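Local structure of Methylcobalamin\: coenzyme M methyltransferase (Methanosarcina mazei, 4AY7) at residues V148-S162 with M199-V213. The protein probably transfers the methyl group of a methylated corrinoid protein to coenzyme M, using a zinc ion, in methanogenesis. Numbering follows the deposited sequence. Where two conformers were deposited one is given.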
# COMPACT_ATOMS: atom_id res chain seq x y z
N VAL A 148 -14.23 -2.97 12.23
CA VAL A 148 -13.77 -2.86 10.87
C VAL A 148 -12.34 -2.41 10.89
O VAL A 148 -12.02 -1.42 11.58
CB VAL A 148 -14.61 -1.85 10.12
CG1 VAL A 148 -14.13 -1.69 8.69
CG2 VAL A 148 -16.05 -2.29 10.15
N PRO A 149 -11.49 -3.07 10.12
CA PRO A 149 -10.08 -2.67 10.13
C PRO A 149 -9.80 -1.45 9.22
O PRO A 149 -10.42 -1.30 8.19
CB PRO A 149 -9.39 -3.91 9.58
CG PRO A 149 -10.34 -4.48 8.60
CD PRO A 149 -11.73 -4.20 9.19
N ILE A 150 -8.82 -0.64 9.59
CA ILE A 150 -8.39 0.53 8.87
C ILE A 150 -6.99 0.24 8.44
O ILE A 150 -6.16 -0.10 9.25
CB ILE A 150 -8.40 1.81 9.73
CG1 ILE A 150 -9.80 2.08 10.23
CG2 ILE A 150 -7.84 3.01 8.93
CD1 ILE A 150 -9.89 3.31 11.12
N VAL A 151 -6.79 0.25 7.13
CA VAL A 151 -5.49 0.10 6.53
C VAL A 151 -4.89 1.49 6.14
O VAL A 151 -5.46 2.24 5.37
CB VAL A 151 -5.60 -0.73 5.27
CG1 VAL A 151 -4.21 -0.89 4.70
CG2 VAL A 151 -6.22 -2.12 5.59
N GLY A 152 -3.76 1.82 6.73
CA GLY A 152 -3.01 2.97 6.39
C GLY A 152 -1.98 2.68 5.34
O GLY A 152 -1.04 1.97 5.57
N GLY A 153 -2.12 3.35 4.21
CA GLY A 153 -1.20 3.23 3.11
C GLY A 153 -0.18 4.32 3.07
O GLY A 153 -0.48 5.49 3.46
N MET A 154 1.02 4.00 2.60
CA MET A 154 2.05 5.00 2.44
C MET A 154 3.13 4.48 1.52
O MET A 154 3.29 3.28 1.34
CB MET A 154 2.65 5.39 3.78
CG MET A 154 3.14 4.18 4.55
SD MET A 154 3.88 4.48 6.18
CE MET A 154 5.51 5.02 5.69
N GLU A 155 3.87 5.39 0.97
CA GLU A 155 5.11 5.13 0.23
C GLU A 155 6.14 4.57 1.19
O GLU A 155 6.20 4.91 2.35
CB GLU A 155 5.61 6.43 -0.50
CG GLU A 155 5.92 7.59 0.40
CD GLU A 155 4.71 8.50 0.67
OE1 GLU A 155 3.55 8.01 0.78
OE2 GLU A 155 4.92 9.71 0.84
N GLY A 156 6.86 3.55 0.73
CA GLY A 156 7.80 2.82 1.57
C GLY A 156 9.17 3.49 1.55
O GLY A 156 9.41 4.42 0.74
N PRO A 157 10.09 3.02 2.39
CA PRO A 157 11.32 3.79 2.56
C PRO A 157 12.19 3.86 1.33
O PRO A 157 12.89 4.88 1.15
CB PRO A 157 12.03 3.11 3.70
CG PRO A 157 11.33 1.83 3.98
CD PRO A 157 9.97 1.91 3.35
N VAL A 158 12.14 2.89 0.45
CA VAL A 158 12.99 2.98 -0.72
C VAL A 158 12.48 4.15 -1.59
O VAL A 158 13.23 5.00 -2.07
CB VAL A 158 13.07 1.68 -1.49
CG1 VAL A 158 13.98 1.78 -2.71
CG2 VAL A 158 13.54 0.58 -0.53
N THR A 159 11.17 4.17 -1.82
CA THR A 159 10.56 5.22 -2.63
C THR A 159 10.71 6.60 -1.98
O THR A 159 10.95 7.57 -2.69
CB THR A 159 9.11 4.78 -2.90
OG1 THR A 159 9.19 3.58 -3.69
CG2 THR A 159 8.27 5.84 -3.70
N VAL A 160 10.63 6.67 -0.64
CA VAL A 160 10.84 7.93 0.08
C VAL A 160 12.27 8.40 -0.11
O VAL A 160 12.47 9.58 -0.40
CB VAL A 160 10.58 7.81 1.61
CG1 VAL A 160 11.09 9.04 2.33
CG2 VAL A 160 9.10 7.54 1.88
N ALA A 161 13.25 7.50 -0.05
CA ALA A 161 14.63 7.92 -0.22
C ALA A 161 14.83 8.46 -1.64
O ALA A 161 15.48 9.48 -1.84
CB ALA A 161 15.58 6.75 -0.00
N SER A 162 14.29 7.74 -2.60
CA SER A 162 14.38 8.09 -4.01
C SER A 162 13.74 9.44 -4.30
O SER A 162 14.30 10.26 -5.09
CB SER A 162 13.67 7.03 -4.84
OG SER A 162 13.87 7.29 -6.20
N MET A 199 0.16 6.81 12.24
CA MET A 199 -1.11 6.25 11.72
C MET A 199 -1.65 5.15 12.64
O MET A 199 -2.85 5.14 12.91
CB MET A 199 -0.96 5.70 10.30
CG MET A 199 -0.75 6.76 9.26
SD MET A 199 -1.00 6.26 7.52
CE MET A 199 0.55 5.44 7.18
N VAL A 200 -0.78 4.31 13.19
CA VAL A 200 -1.21 3.32 14.15
C VAL A 200 -1.84 4.00 15.35
O VAL A 200 -2.92 3.59 15.78
CB VAL A 200 -0.04 2.36 14.56
CG1 VAL A 200 -0.45 1.46 15.74
CG2 VAL A 200 0.42 1.51 13.35
N GLU A 201 -1.16 5.01 15.91
CA GLU A 201 -1.69 5.74 17.11
C GLU A 201 -3.02 6.38 16.77
O GLU A 201 -3.87 6.48 17.64
CB GLU A 201 -0.69 6.76 17.69
CG GLU A 201 0.49 6.13 18.48
CD GLU A 201 1.92 6.82 18.38
OE1 GLU A 201 2.07 8.01 17.93
OE2 GLU A 201 2.95 6.17 18.76
N ALA A 202 -3.22 6.79 15.52
CA ALA A 202 -4.49 7.40 15.11
C ALA A 202 -5.60 6.40 14.97
O ALA A 202 -6.76 6.79 15.00
CB ALA A 202 -4.39 8.21 13.78
N GLY A 203 -5.27 5.11 14.77
CA GLY A 203 -6.28 4.07 14.70
C GLY A 203 -6.16 3.03 13.57
O GLY A 203 -7.00 2.12 13.49
N ALA A 204 -5.10 3.11 12.74
CA ALA A 204 -4.82 2.11 11.68
C ALA A 204 -4.44 0.80 12.34
O ALA A 204 -3.69 0.76 13.33
CB ALA A 204 -3.70 2.54 10.71
N ASP A 205 -4.92 -0.27 11.74
CA ASP A 205 -4.71 -1.65 12.22
C ASP A 205 -3.62 -2.37 11.45
O ASP A 205 -2.98 -3.30 11.99
CB ASP A 205 -6.03 -2.44 12.08
CG ASP A 205 -7.16 -1.84 12.94
OD1 ASP A 205 -7.05 -1.71 14.20
OD2 ASP A 205 -8.13 -1.37 12.33
N VAL A 206 -3.50 -2.01 10.18
CA VAL A 206 -2.50 -2.55 9.29
C VAL A 206 -1.82 -1.36 8.64
O VAL A 206 -2.53 -0.44 8.25
CB VAL A 206 -3.23 -3.40 8.22
CG1 VAL A 206 -2.22 -3.87 7.16
CG2 VAL A 206 -3.95 -4.56 8.88
N ILE A 207 -0.51 -1.39 8.45
CA ILE A 207 0.17 -0.38 7.65
C ILE A 207 0.61 -1.16 6.45
O ILE A 207 1.33 -2.12 6.63
CB ILE A 207 1.40 0.33 8.34
CG1 ILE A 207 0.91 0.94 9.65
CG2 ILE A 207 2.02 1.34 7.36
CD1 ILE A 207 -0.17 2.05 9.47
N ALA A 208 0.20 -0.71 5.27
CA ALA A 208 0.61 -1.22 3.99
C ALA A 208 1.48 -0.26 3.21
O ALA A 208 1.05 0.88 2.82
CB ALA A 208 -0.62 -1.54 3.17
N ILE A 209 2.74 -0.64 2.97
CA ILE A 209 3.60 0.24 2.25
C ILE A 209 3.70 -0.18 0.81
O ILE A 209 3.74 -1.36 0.49
CB ILE A 209 4.98 0.39 2.89
CG1 ILE A 209 5.82 -0.85 2.73
CG2 ILE A 209 4.84 0.82 4.38
CD1 ILE A 209 7.22 -0.73 3.32
N ALA A 210 3.76 0.80 -0.06
CA ALA A 210 3.93 0.56 -1.46
C ALA A 210 5.28 1.08 -1.82
O ALA A 210 5.56 2.26 -1.64
CB ALA A 210 2.80 1.20 -2.27
N ASP A 211 6.17 0.24 -2.33
CA ASP A 211 7.48 0.66 -2.57
C ASP A 211 7.94 0.35 -3.97
O ASP A 211 8.81 -0.46 -4.17
CB ASP A 211 8.42 0.01 -1.51
CG ASP A 211 9.54 0.98 -1.02
OD1 ASP A 211 9.84 1.91 -1.79
OD2 ASP A 211 10.14 0.77 0.10
N PRO A 212 7.38 1.04 -4.95
CA PRO A 212 7.71 0.70 -6.33
C PRO A 212 9.18 0.84 -6.73
O PRO A 212 9.60 0.13 -7.62
CB PRO A 212 6.84 1.66 -7.12
CG PRO A 212 6.58 2.80 -6.20
CD PRO A 212 6.33 2.03 -4.91
N VAL A 213 9.94 1.78 -6.16
CA VAL A 213 11.37 1.92 -6.49
C VAL A 213 12.17 0.62 -6.16
O VAL A 213 13.21 0.38 -6.75
CB VAL A 213 11.95 3.25 -5.86
CG1 VAL A 213 13.44 3.45 -6.19
CG2 VAL A 213 11.20 4.46 -6.45
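Strands 150-155 and 206-210, parallel neighbours in the TIM barrel, are joined through helices in a beta-alpha-beta crossover. Backbone bonds alternate along the pair: Gly-152 N to Val-206 O (3.0 Å), Ala-208 N to Gly-152 O, and on to Gly-156 N with Ala-210 O. Val-151 and Val-206 lie side by side on the face that also carries Ala-208 and the small Ala-210, which sits close to the zinc ligand His-246. On the other face, packed by helices 178-202 and 221-238, Met-154 runs alongside Ile-209; CG between the backbone N and the carbonyl carbon (chi1 54°) and an extended chi2 bring SD within 3.6 Å of Met-199 CE. Gly-152 suits this spot because a beta carbon would press on Met-199 SD and Ile-207 CD1.

Asp-205 clasps the start of strand 150-155: its OD2 takes Ile-150 N on the anti lone pair (2.9 Å) and forms a salt bridge with Arg-141, while its own N donates to Ile-150 O.

At the opposite end, the Asp-211 carboxylate receives the first N-H groups of helix 157-165. Its OD2 accepts Val-158 N (2.9 Å) and OD1 accepts Thr-159 N (2.6 Å), each on a syn lone pair, while Thr-159 OG1 donates to OD1 nearly along its C-O axis. This hydroxyl also receives Val-213 N (3.1 Å). An alanine in place of Asp-211 would probably leave Val-158 N and Thr-159 N without these acceptors and the Thr-159 hydroxyl with only Val-213 N of its two partners. The N-cap residue Gly-156 lets the carboxylate come close, where a beta carbon would clash with OD2. Such strand-to-helix turns are typical of the TIM-barrel active-site rim, where Pro-212 approaches zinc-binding Cys-248.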